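Local structure of poly(ADP-ribose) glycohydrolase (Thermomonospora curvata, 3SIG) at residues Ala177-Ala182 and Gly223-Asp228; Leu217-Cys222 and Phe255-Thr260. The protein hydrolyses the ribose-ribose glycosidic bonds of poly(ADP-ribose), releasing ADP-ribose, which its macrodomain-type catalytic fold holds as the bound product. All coordinates share one frame; numbering follows the deposited sequence.

Contact 1: Ala177-Ala182 and Gly223-Asp228. With AR6 ([(2R,3S,4R,5R)-5-(6-aminopurin-9-yl)-3,4-dihydroxy-oxolan-2-yl]methyl [hydroxy-[[(2R,3S,4R,5S)-3,4,5-trihydroxyoxolan-2-yl]methoxy]phosphoryl] hydrogen phosphate), chain B.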
ATOM      1  N   ALA A 177       3.341  -4.034   8.047  1.00  8.91           N
ATOM      2  CA  ALA A 177       2.680  -4.749   9.134  1.00  9.53           C
ATOM      3  C   ALA A 177       3.770  -5.486   9.912  1.00  9.86           C
ATOM      4  O   ALA A 177       4.825  -5.820   9.359  1.00 10.22           O
ATOM      5  CB  ALA A 177       1.650  -5.740   8.596  1.00  8.82           C
ATOM      6  N   PRO A 178       3.517  -5.796  11.190  1.00 10.84           N
ATOM      7  CA  PRO A 178       4.476  -6.637  11.913  1.00 11.67           C
ATOM      8  C   PRO A 178       4.636  -7.972  11.198  1.00 12.92           C
ATOM      9  O   PRO A 178       3.680  -8.540  10.665  1.00 12.58           O
ATOM     10  CB  PRO A 178       3.834  -6.794  13.282  1.00 12.72           C
ATOM     11  CG  PRO A 178       2.391  -6.509  13.085  1.00 13.53           C
ATOM     12  CD  PRO A 178       2.340  -5.460  12.010  1.00 10.99           C
ATOM     13  N   ASN A 179       5.844  -8.498  11.195  1.00 13.38           N
ATOM     14  CA  ASN A 179       6.137  -9.781  10.591  1.00 15.04           C
ATOM     15  C   ASN A 179       5.824 -10.883  11.605  1.00 15.36           C
ATOM     16  O   ASN A 179       6.706 -11.409  12.319  1.00 16.24           O
ATOM     17  CB  ASN A 179       7.597  -9.824  10.162  1.00 18.47           C
ATOM     18  CG  ASN A 179       7.904 -10.964   9.228  1.00 19.11           C
ATOM     19  OD1 ASN A 179       7.254 -12.001   9.246  1.00 17.13           O
ATOM     20  ND2 ASN A 179       8.868 -10.745   8.351  1.00 25.99           N
ATOM     21  N   ARG A 180       4.553 -11.231  11.662  1.00 14.33           N
ATOM     22  CA  ARG A 180       4.092 -12.244  12.614  1.00 14.78           C
ATOM     23  C   ARG A 180       4.709 -13.601  12.346  1.00 15.77           C
ATOM     24  O   ARG A 180       4.914 -14.404  13.264  1.00 17.28           O
ATOM     25  CB  ARG A 180       2.566 -12.322  12.598  1.00 16.22           C
ATOM     26  CG  ARG A 180       2.034 -13.197  13.734  1.00 19.04           C
ATOM     27  CD  ARG A 180       0.540 -13.281  13.792  1.00 28.53           C
ATOM     28  NE  ARG A 180       0.138 -14.211  14.851  1.00 44.79           N
ATOM     29  CZ  ARG A 180      -0.041 -13.873  16.126  1.00 59.85           C
ATOM     30  NH1 ARG A 180       0.130 -12.622  16.512  1.00 65.77           N
ATOM     31  NH2 ARG A 180      -0.403 -14.786  17.017  1.00 62.73           N
ATOM     32  N   ARG A 181       4.998 -13.890  11.090  1.00 19.05           N
ATOM     33  CA  ARG A 181       5.618 -15.152  10.737  1.00 19.74           C
ATOM     34  C   ARG A 181       6.974 -15.278  11.423  1.00 19.15           C
ATOM     35  O   ARG A 181       7.328 -16.329  11.960  1.00 22.11           O
ATOM     36  CB  ARG A 181       5.748 -15.247   9.229  1.00 23.32           C
ATOM     37  CG  ARG A 181       6.234 -16.579   8.731  1.00 30.18           C
ATOM     38  CD  ARG A 181       6.246 -16.629   7.205  1.00 41.90           C
ATOM     39  NE  ARG A 181       4.929 -16.349   6.631  1.00 56.72           N
ATOM     40  CZ  ARG A 181       4.011 -17.272   6.343  1.00 71.37           C
ATOM     41  NH1 ARG A 181       4.248 -18.558   6.569  1.00 77.10           N
ATOM     42  NH2 ARG A 181       2.847 -16.905   5.824  1.00 72.52           N
ATOM     43  N   ALA A 182       7.725 -14.186  11.450  1.00 20.36           N
ATOM     44  CA  ALA A 182       9.030 -14.196  12.076  1.00 19.54           C
ATOM     45  C   ALA A 182       8.993 -14.193  13.611  1.00 22.31           C
ATOM     46  O   ALA A 182       9.885 -14.723  14.276  1.00 24.10           O
ATOM     47  CB  ALA A 182       9.838 -13.025  11.569  1.00 23.82           C
ATOM     48  N   GLY A 223      -0.263 -12.162   4.271  1.00 11.18           N
ATOM     49  CA  GLY A 223       0.307 -13.119   3.334  1.00 12.28           C
ATOM     50  C   GLY A 223       1.715 -13.447   3.739  1.00 12.00           C
ATOM     51  O   GLY A 223       1.945 -14.253   4.661  1.00 13.32           O
ATOM     52  N   VAL A 224       2.670 -12.780   3.116  1.00 11.64           N
ATOM     53  CA  VAL A 224       4.072 -13.020   3.428  1.00 12.54           C
ATOM     54  C   VAL A 224       4.353 -12.822   4.910  1.00 12.56           C
ATOM     55  O   VAL A 224       5.162 -13.561   5.479  1.00 15.42           O
ATOM     56  CB  VAL A 224       4.963 -12.100   2.566  1.00 13.43           C
ATOM     57  CG1 VAL A 224       6.423 -12.183   2.960  1.00 15.60           C
ATOM     58  CG2 VAL A 224       4.804 -12.435   1.054  1.00 14.40           C
ATOM     59  N   PHE A 225       3.728 -11.841   5.539  1.00 12.30           N
ATOM     60  CA  PHE A 225       3.975 -11.580   6.970  1.00 12.24           C
ATOM     61  C   PHE A 225       3.125 -12.391   7.960  1.00 12.84           C
ATOM     62  O   PHE A 225       3.324 -12.291   9.156  1.00 14.13           O
ATOM     63  CB  PHE A 225       3.820 -10.091   7.253  1.00 11.23           C
ATOM     64  CG  PHE A 225       4.964  -9.221   6.762  1.00 11.45           C
ATOM     65  CD1 PHE A 225       6.118  -9.764   6.205  1.00 14.14           C
ATOM     66  CD2 PHE A 225       4.868  -7.862   6.879  1.00 11.06           C
ATOM     67  CE1 PHE A 225       7.149  -8.918   5.770  1.00 13.12           C
ATOM     68  CE2 PHE A 225       5.889  -7.023   6.469  1.00 13.06           C
ATOM     69  CZ  PHE A 225       7.039  -7.552   5.923  1.00 12.30           C
ATOM     70  N   GLY A 226       2.224 -13.220   7.473  1.00 12.14           N
ATOM     71  CA  GLY A 226       1.624 -14.250   8.308  1.00 12.91           C
ATOM     72  C   GLY A 226       0.688 -13.784   9.401  1.00 12.61           C
ATOM     73  O   GLY A 226       0.456 -14.509  10.361  1.00 13.48           O
ATOM     74  N   ASN A 227       0.127 -12.588   9.286  1.00 12.41           N
ATOM     75  CA  ASN A 227      -0.882 -12.164  10.246  1.00 12.19           C
ATOM     76  C   ASN A 227      -2.216 -12.870  10.037  1.00 12.75           C
ATOM     77  O   ASN A 227      -2.513 -13.385   8.964  1.00 14.20           O
ATOM     78  CB  ASN A 227      -1.088 -10.635  10.214  1.00 13.07           C
ATOM     79  CG  ASN A 227       0.042  -9.887  10.886  1.00 10.98           C
ATOM     80  OD1 ASN A 227       0.039  -9.745  12.103  1.00 12.90           O
ATOM     81  ND2 ASN A 227       1.038  -9.466  10.126  1.00 11.50           N
ATOM     82  N   ASP A 228      -3.017 -12.888  11.099  1.00 13.62           N
ATOM     83  CA  ASP A 228      -4.343 -13.484  11.078  1.00 13.91           C
ATOM     84  C   ASP A 228      -5.340 -12.531  10.405  1.00 12.57           C
ATOM     85  O   ASP A 228      -5.570 -11.424  10.887  1.00 11.99           O
ATOM     86  CB  ASP A 228      -4.749 -13.723  12.538  1.00 14.70           C
ATOM     87  CG  ASP A 228      -6.136 -14.302  12.691  1.00 19.54           C
ATOM     88  OD1 ASP A 228      -6.864 -14.457  11.699  1.00 21.20           O
ATOM     89  OD2 ASP A 228      -6.506 -14.580  13.853  1.00 25.93           O
TER
HETATM   90  N1  AR6 B 280      -4.109  -6.706  -4.280  1.00  9.49           N
HETATM   91  C2  AR6 B 280      -4.885  -6.953  -3.228  1.00 10.25           C
HETATM   92  N3  AR6 B 280      -4.698  -7.948  -2.314  1.00  8.90           N
HETATM   93  C4  AR6 B 280      -3.595  -8.695  -2.549  1.00 10.35           C
HETATM   94  C5  AR6 B 280      -2.719  -8.464  -3.668  1.00  9.51           C
HETATM   95  C6  AR6 B 280      -3.044  -7.425  -4.500  1.00  9.54           C
HETATM   96  N6  AR6 B 280      -2.249  -7.163  -5.617  1.00 11.25           N
HETATM   97  N7  AR6 B 280      -1.666  -9.440  -3.555  1.00 10.07           N
HETATM   98  C8  AR6 B 280      -1.941 -10.163  -2.521  1.00 10.32           C
HETATM   99  N9  AR6 B 280      -3.075  -9.794  -1.860  1.00  9.56           N
HETATM  100  PA  AR6 B 280       1.124  -9.578   0.944  1.00 10.02           P
HETATM  101  PB  AR6 B 280       2.147  -8.793   3.629  1.00  9.49           P
HETATM  102  C1' AR6 B 280      -3.721 -10.303  -0.654  1.00 10.60           C
HETATM  103  O1A AR6 B 280       1.501 -10.985   1.242  1.00 11.74           O
HETATM  104  O1B AR6 B 280       1.944  -7.452   4.307  1.00  9.97           O
HETATM  105  C1D AR6 B 280       6.161  -8.327   0.106  1.00 10.70           C
HETATM  106  O1D AR6 B 280       7.250  -9.071  -0.364  1.00 12.62           O
HETATM  107  C2' AR6 B 280      -3.432 -11.761  -0.368  1.00  9.74           C
HETATM  108  O2' AR6 B 280      -4.554 -12.366   0.211  1.00 12.26           O
HETATM  109  O2A AR6 B 280       1.685  -8.943  -0.303  1.00 10.77           O
HETATM  110  O2B AR6 B 280       1.633 -10.016   4.311  1.00 10.19           O
HETATM  111  C2D AR6 B 280       6.697  -7.109   0.750  1.00 11.61           C
HETATM  112  O2D AR6 B 280       7.656  -6.393   0.053  1.00  9.81           O
HETATM  113  C3' AR6 B 280      -2.332 -11.671   0.626  1.00 11.11           C
HETATM  114  O3' AR6 B 280      -2.309 -12.753   1.498  1.00 12.06           O
HETATM  115  O3A AR6 B 280       1.430  -8.667   2.211  1.00  9.27           O
HETATM  116  C3D AR6 B 280       6.856  -7.467   2.166  1.00  9.66           C
HETATM  117  O3D AR6 B 280       8.156  -7.989   2.243  1.00 13.34           O
HETATM  118  C4' AR6 B 280      -2.587 -10.389   1.365  1.00 10.59           C
HETATM  119  O4' AR6 B 280      -3.356  -9.586   0.497  1.00  9.66           O
HETATM  120  C4D AR6 B 280       5.797  -8.494   2.363  1.00  9.86           C
HETATM  121  O4D AR6 B 280       5.491  -9.071   1.103  1.00 11.50           O
HETATM  122  C5' AR6 B 280      -1.350  -9.638   1.839  1.00 10.40           C
HETATM  123  O5' AR6 B 280      -0.466  -9.397   0.756  1.00 10.44           O
HETATM  124  C5D AR6 B 280       4.528  -7.949   3.017  1.00  9.41           C
HETATM  125  O5D AR6 B 280       3.670  -9.041   3.290  1.00  9.55           O
HETATM  126  O   HOH W   1       7.683 -13.406   6.523  1.00 29.19           O
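R181 and F225 meet where a short helix start is docked by polar contacts against a ligand-binding loop: A177-A182 follows strand 163-175, and G223-D228 belongs to the diphosphate-binding loop of this macrodomain fold. The guanidinium of R181 grips two successive carbonyls of the type I turn from G223 to G226. NE donates to V224 O at 3.0 Å from above the carbonyl plane, whereas NH2 reaches G223 O, 3.0 Å away, close to the guanidinium plane. A bend at chi3 (-57°) in the R181 chain turns the group onto these oxygens. G223 O also accepts G226 N of its own turn, the two donors arriving from opposite faces. Nearer the backbone, R181 N donates to F225 O. N227 ND2 donates to P178 O at 2.9 Å, meeting it nearly in line with its C=O bond (162°), with N227 OD1 lying 3.6 Å from R180 CB.

The F225 ring is sandwiched. The N179 amide stacks on it, planes 28° apart, with ND2 3.6 Å from both CD1 and CE1 of F225, while AR6 C5D sits over the centre of the opposite face. F225 N and G223 N both bind AR6 O2B, and V224 N binds O1A, as expected of amides cradling a diphosphate. Replacing F225 by an alanine removes the ring, and the distal ribose and the N179 amide would probably lose the surface they share, opening a gap beside the ligand. N179 itself caps the helix through OD1, which accepts A182 N, and its ND2 is held by Y143.

Helix 189-209 backs the contact, I192 meeting R180 and N227 and L196 meeting P178, while D228 caps A230 at the start of helix 229-240.

Contact 2: Leu217-Cys222 and Phe255-Thr260. With AR6 ([(2R,3S,4R,5R)-5-(6-aminopurin-9-yl)-3,4-dihydroxy-oxolan-2-yl]methyl [hydroxy-[[(2R,3S,4R,5S)-3,4,5-trihydroxyoxolan-2-yl]methoxy]phosphoryl] hydrogen phosphate), chain B.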
ATOM      1  N   LEU A 217      -7.720  -0.218   1.075  1.00  7.72           N
ATOM      2  CA  LEU A 217      -7.075  -1.011   2.124  1.00  7.36           C
ATOM      3  C   LEU A 217      -7.237  -2.483   1.750  1.00  7.12           C
ATOM      4  O   LEU A 217      -7.654  -2.816   0.633  1.00  8.05           O
ATOM      5  CB  LEU A 217      -7.728  -0.726   3.491  1.00  9.20           C
ATOM      6  CG  LEU A 217      -7.734   0.746   3.906  1.00  8.06           C
ATOM      7  CD1 LEU A 217      -8.455   0.917   5.238  1.00  9.38           C
ATOM      8  CD2 LEU A 217      -6.349   1.314   3.980  1.00 10.34           C
ATOM      9  N   GLY A 218      -6.856  -3.382   2.633  1.00  8.14           N
ATOM     10  CA  GLY A 218      -6.942  -4.813   2.323  1.00  9.78           C
ATOM     11  C   GLY A 218      -6.327  -5.608   3.451  1.00  8.18           C
ATOM     12  O   GLY A 218      -6.202  -5.116   4.587  1.00  9.02           O
ATOM     13  N   ALA A 219      -5.924  -6.822   3.106  1.00  8.68           N
ATOM     14  CA  ALA A 219      -5.436  -7.812   4.055  1.00  9.57           C
ATOM     15  C   ALA A 219      -3.958  -7.645   4.378  1.00  8.26           C
ATOM     16  O   ALA A 219      -3.140  -8.541   4.250  1.00  9.39           O
ATOM     17  CB  ALA A 219      -5.726  -9.208   3.526  1.00 10.10           C
ATOM     18  N   TRP A 220      -3.638  -6.431   4.787  1.00  8.61           N
ATOM     19  CA  TRP A 220      -2.317  -5.950   5.187  1.00  7.36           C
ATOM     20  C   TRP A 220      -1.671  -6.936   6.145  1.00  8.10           C
ATOM     21  O   TRP A 220      -2.282  -7.330   7.148  1.00  9.52           O
ATOM     22  CB  TRP A 220      -2.527  -4.634   5.904  1.00  7.58           C
ATOM     23  CG  TRP A 220      -1.336  -3.886   6.382  1.00  8.51           C
ATOM     24  CD1 TRP A 220      -0.168  -3.601   5.712  1.00  9.52           C
ATOM     25  CD2 TRP A 220      -1.260  -3.238   7.640  1.00  7.39           C
ATOM     26  NE1 TRP A 220       0.632  -2.806   6.501  1.00  8.11           N
ATOM     27  CE2 TRP A 220      -0.030  -2.555   7.679  1.00  8.19           C
ATOM     28  CE3 TRP A 220      -2.132  -3.153   8.748  1.00  9.33           C
ATOM     29  CZ2 TRP A 220       0.375  -1.818   8.787  1.00 10.41           C
ATOM     30  CZ3 TRP A 220      -1.728  -2.422   9.846  1.00 11.16           C
ATOM     31  CH2 TRP A 220      -0.482  -1.774   9.867  1.00 11.53           C
ATOM     32  N   GLY A 221      -0.475  -7.405   5.823  1.00  7.75           N
ATOM     33  CA  GLY A 221       0.259  -8.265   6.729  1.00  9.13           C
ATOM     34  C   GLY A 221      -0.131  -9.731   6.695  1.00  9.45           C
ATOM     35  O   GLY A 221       0.493 -10.516   7.412  1.00 10.64           O
ATOM     36  N   CYS A 222      -1.122 -10.112   5.902  1.00  8.77           N
ATOM     37  CA  CYS A 222      -1.743 -11.423   6.046  1.00  8.74           C
ATOM     38  C   CYS A 222      -1.287 -12.485   5.060  1.00 10.10           C
ATOM     39  O   CYS A 222      -1.892 -13.569   5.024  1.00 11.91           O
ATOM     40  CB  CYS A 222      -3.269 -11.311   5.981  1.00 10.86           C
ATOM     41  SG  CYS A 222      -4.010 -10.330   7.279  1.00 11.80           S
ATOM     42  N   PHE A 255     -11.919  -2.527   0.814  1.00  8.89           N
ATOM     43  CA  PHE A 255     -11.011  -3.610   1.155  1.00  8.90           C
ATOM     44  C   PHE A 255     -10.911  -4.460  -0.078  1.00  8.57           C
ATOM     45  O   PHE A 255     -11.774  -5.327  -0.329  1.00  9.83           O
ATOM     46  CB  PHE A 255     -11.502  -4.377   2.389  1.00  9.41           C
ATOM     47  CG  PHE A 255     -11.537  -3.536   3.629  1.00  9.00           C
ATOM     48  CD1 PHE A 255     -10.394  -3.268   4.347  1.00  9.32           C
ATOM     49  CD2 PHE A 255     -12.714  -2.957   4.051  1.00 10.21           C
ATOM     50  CE1 PHE A 255     -10.438  -2.489   5.505  1.00  9.57           C
ATOM     51  CE2 PHE A 255     -12.747  -2.182   5.208  1.00 12.28           C
ATOM     52  CZ  PHE A 255     -11.609  -1.923   5.902  1.00 11.50           C
ATOM     53  N   ALA A 256      -9.854  -4.196  -0.853  1.00  8.22           N
ATOM     54  CA  ALA A 256      -9.600  -4.905  -2.104  1.00  9.14           C
ATOM     55  C   ALA A 256      -8.684  -6.072  -1.764  1.00  8.56           C
ATOM     56  O   ALA A 256      -7.515  -5.859  -1.422  1.00  9.05           O
ATOM     57  CB  ALA A 256      -8.948  -3.977  -3.110  1.00  9.70           C
ATOM     58  N   VAL A 257      -9.245  -7.288  -1.777  1.00  9.52           N
ATOM     59  CA  VAL A 257      -8.526  -8.437  -1.302  1.00 10.76           C
ATOM     60  C   VAL A 257      -8.486  -9.485  -2.419  1.00 11.10           C
ATOM     61  O   VAL A 257      -9.468 -10.194  -2.648  1.00 12.78           O
ATOM     62  CB  VAL A 257      -9.142  -9.025  -0.052  1.00 11.00           C
ATOM     63  CG1 VAL A 257      -8.196 -10.116   0.476  1.00 13.32           C
ATOM     64  CG2 VAL A 257      -9.373  -7.935   1.016  1.00 13.04           C
ATOM     65  N   TRP A 258      -7.347  -9.586  -3.110  1.00 12.30           N
ATOM     66  CA  TRP A 258      -7.100 -10.498  -4.209  1.00 11.67           C
ATOM     67  C   TRP A 258      -6.243 -11.632  -3.662  1.00 11.38           C
ATOM     68  O   TRP A 258      -5.033 -11.464  -3.443  1.00 11.77           O
ATOM     69  CB  TRP A 258      -6.361  -9.771  -5.326  1.00 13.34           C
ATOM     70  CG  TRP A 258      -6.063 -10.659  -6.485  1.00 13.83           C
ATOM     71  CD1 TRP A 258      -6.977 -11.338  -7.224  1.00 19.44           C
ATOM     72  CD2 TRP A 258      -4.784 -11.045  -6.981  1.00 13.42           C
ATOM     73  NE1 TRP A 258      -6.348 -12.105  -8.185  1.00 20.78           N
ATOM     74  CE2 TRP A 258      -4.995 -11.939  -8.054  1.00 18.84           C
ATOM     75  CE3 TRP A 258      -3.480 -10.700  -6.654  1.00 17.40           C
ATOM     76  CZ2 TRP A 258      -3.944 -12.486  -8.799  1.00 23.83           C
ATOM     77  CZ3 TRP A 258      -2.432 -11.247  -7.391  1.00 20.69           C
ATOM     78  CH2 TRP A 258      -2.671 -12.138  -8.446  1.00 20.47           C
ATOM     79  N   ASP A 259      -6.892 -12.771  -3.425  1.00 12.78           N
ATOM     80  CA  ASP A 259      -6.280 -13.889  -2.730  1.00 13.60           C
ATOM     81  C   ASP A 259      -6.427 -15.113  -3.618  1.00 14.21           C
ATOM     82  O   ASP A 259      -7.517 -15.695  -3.731  1.00 15.92           O
ATOM     83  CB  ASP A 259      -6.975 -14.133  -1.386  1.00 12.55           C
ATOM     84  CG  ASP A 259      -6.293 -15.196  -0.559  1.00 12.15           C
ATOM     85  OD1 ASP A 259      -5.323 -15.823  -1.045  1.00 14.70           O
ATOM     86  OD2 ASP A 259      -6.734 -15.373   0.602  1.00 14.14           O
ATOM     87  N   THR A 260      -5.336 -15.544  -4.231  1.00 13.78           N
ATOM     88  CA  THR A 260      -5.385 -16.659  -5.155  1.00 14.89           C
ATOM     89  C   THR A 260      -5.290 -18.022  -4.483  1.00 14.85           C
ATOM     90  O   THR A 260      -5.367 -19.049  -5.162  1.00 17.97           O
ATOM     91  CB  THR A 260      -4.276 -16.576  -6.210  1.00 17.31           C
ATOM     92  OG1 THR A 260      -3.001 -16.521  -5.557  1.00 22.05           O
ATOM     93  CG2 THR A 260      -4.471 -15.323  -7.069  1.00 20.16           C
TER
HETATM   94  N1  AR6 B 280      -4.109  -6.706  -4.280  1.00  9.49           N
HETATM   95  C2  AR6 B 280      -4.885  -6.953  -3.228  1.00 10.25           C
HETATM   96  N3  AR6 B 280      -4.698  -7.948  -2.314  1.00  8.90           N
HETATM   97  C4  AR6 B 280      -3.595  -8.695  -2.549  1.00 10.35           C
HETATM   98  C5  AR6 B 280      -2.719  -8.464  -3.668  1.00  9.51           C
HETATM   99  C6  AR6 B 280      -3.044  -7.425  -4.500  1.00  9.54           C
HETATM  100  N6  AR6 B 280      -2.249  -7.163  -5.617  1.00 11.25           N
HETATM  101  N7  AR6 B 280      -1.666  -9.440  -3.555  1.00 10.07           N
HETATM  102  C8  AR6 B 280      -1.941 -10.163  -2.521  1.00 10.32           C
HETATM  103  N9  AR6 B 280      -3.075  -9.794  -1.860  1.00  9.56           N
HETATM  104  PA  AR6 B 280       1.124  -9.578   0.944  1.00 10.02           P
HETATM  105  PB  AR6 B 280       2.147  -8.793   3.629  1.00  9.49           P
HETATM  106  C1' AR6 B 280      -3.721 -10.303  -0.654  1.00 10.60           C
HETATM  107  O1A AR6 B 280       1.501 -10.985   1.242  1.00 11.74           O
HETATM  108  O1B AR6 B 280       1.944  -7.452   4.307  1.00  9.97           O
HETATM  109  C1D AR6 B 280       6.161  -8.327   0.106  1.00 10.70           C
HETATM  110  O1D AR6 B 280       7.250  -9.071  -0.364  1.00 12.62           O
HETATM  111  C2' AR6 B 280      -3.432 -11.761  -0.368  1.00  9.74           C
HETATM  112  O2' AR6 B 280      -4.554 -12.366   0.211  1.00 12.26           O
HETATM  113  O2A AR6 B 280       1.685  -8.943  -0.303  1.00 10.77           O
HETATM  114  O2B AR6 B 280       1.633 -10.016   4.311  1.00 10.19           O
HETATM  115  C2D AR6 B 280       6.697  -7.109   0.750  1.00 11.61           C
HETATM  116  O2D AR6 B 280       7.656  -6.393   0.053  1.00  9.81           O
HETATM  117  C3' AR6 B 280      -2.332 -11.671   0.626  1.00 11.11           C
HETATM  118  O3' AR6 B 280      -2.309 -12.753   1.498  1.00 12.06           O
HETATM  119  O3A AR6 B 280       1.430  -8.667   2.211  1.00  9.27           O
HETATM  120  C3D AR6 B 280       6.856  -7.467   2.166  1.00  9.66           C
HETATM  121  O3D AR6 B 280       8.156  -7.989   2.243  1.00 13.34           O
HETATM  122  C4' AR6 B 280      -2.587 -10.389   1.365  1.00 10.59           C
HETATM  123  O4' AR6 B 280      -3.356  -9.586   0.497  1.00  9.66           O
HETATM  124  C4D AR6 B 280       5.797  -8.494   2.363  1.00  9.86           C
HETATM  125  O4D AR6 B 280       5.491  -9.071   1.103  1.00 11.50           O
HETATM  126  C5' AR6 B 280      -1.350  -9.638   1.839  1.00 10.40           C
HETATM  127  O5' AR6 B 280      -0.466  -9.397   0.756  1.00 10.44           O
HETATM  128  C5D AR6 B 280       4.528  -7.949   3.017  1.00  9.41           C
HETATM  129  O5D AR6 B 280       3.670  -9.041   3.290  1.00  9.55           O
HETATM  130  O   HOH W   2      -5.640  -3.725  -1.471  1.00  9.79           O
HETATM  131  O   HOH W   3      -5.789  -7.171   0.290  1.00  9.97           O
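L217 and F255 join two parallel neighbours of the central sheet at their C-terminal ends, and the tight part of the contact lies here. A256 N donates to L217 O at 3.0 Å, and the CA of F255 makes a CH...O contact with the same oxygen. The two side chains lie side by side and point the same way, so that L217 CB rests 3.8 Å from F255 CD1. With CG anti to its carbonyl carbon (chi1 -64°), F255 brings its ring alongside L217 and the N of G218. G218 lies close beside the other strand, and a CB built there would clash with A256 O. Its N is buried without a partner in the model.

Beyond this point the strands part and the contact becomes looser and wetter. A219 CB and V257 CG1 still touch at 4.0 Å, but A219 N and A256 O meet through water. One water lies within hydrogen-bonding distance of both L217 O and A256 O; a second accepts from A219 N, its oxygen 2.8 Å from that N, and lies as near to A256 O.

From here the two segments diverge and line the ADP-ribose pocket. On one side, G221 N makes a weak bond to AR6 O1B; on the other, W258 turns its ring edge to the adenine and D259 CB lies 3.4 Å from AR6 O2'.

Strand 66-70 flanks F255 on its far side, pairing through E68 and T70. Helix 265-273 packs on A219 and V257, with F270 also meeting the F255 ring, while helix 229-240 reaches L217 through F236 and F255 through L240.

Followed from the N terminus, the chain leaves strand 163-175 and enters A177-A182, runs through helix 189-209 and strand 214-217, and reaches L217-C222, which passes directly into G223-D228. There contact 1 closes its loop of 40 intervening residues. Helix 229-240 and strand 252-256 then lead to F255-T260, where contact 2 closes. The two loops therefore cross instead of nesting, sharing the continuous run from L217 to D228. Between them N227 N lies 2.8 Å from G221 O, probably a hydrogen bond, and A177 packs on W220 and G221. Contact 2 belongs to the sheet, and contact 1 joins the diphosphate-binding loop to the start of helix 180-183; both touch the same ADP-ribose.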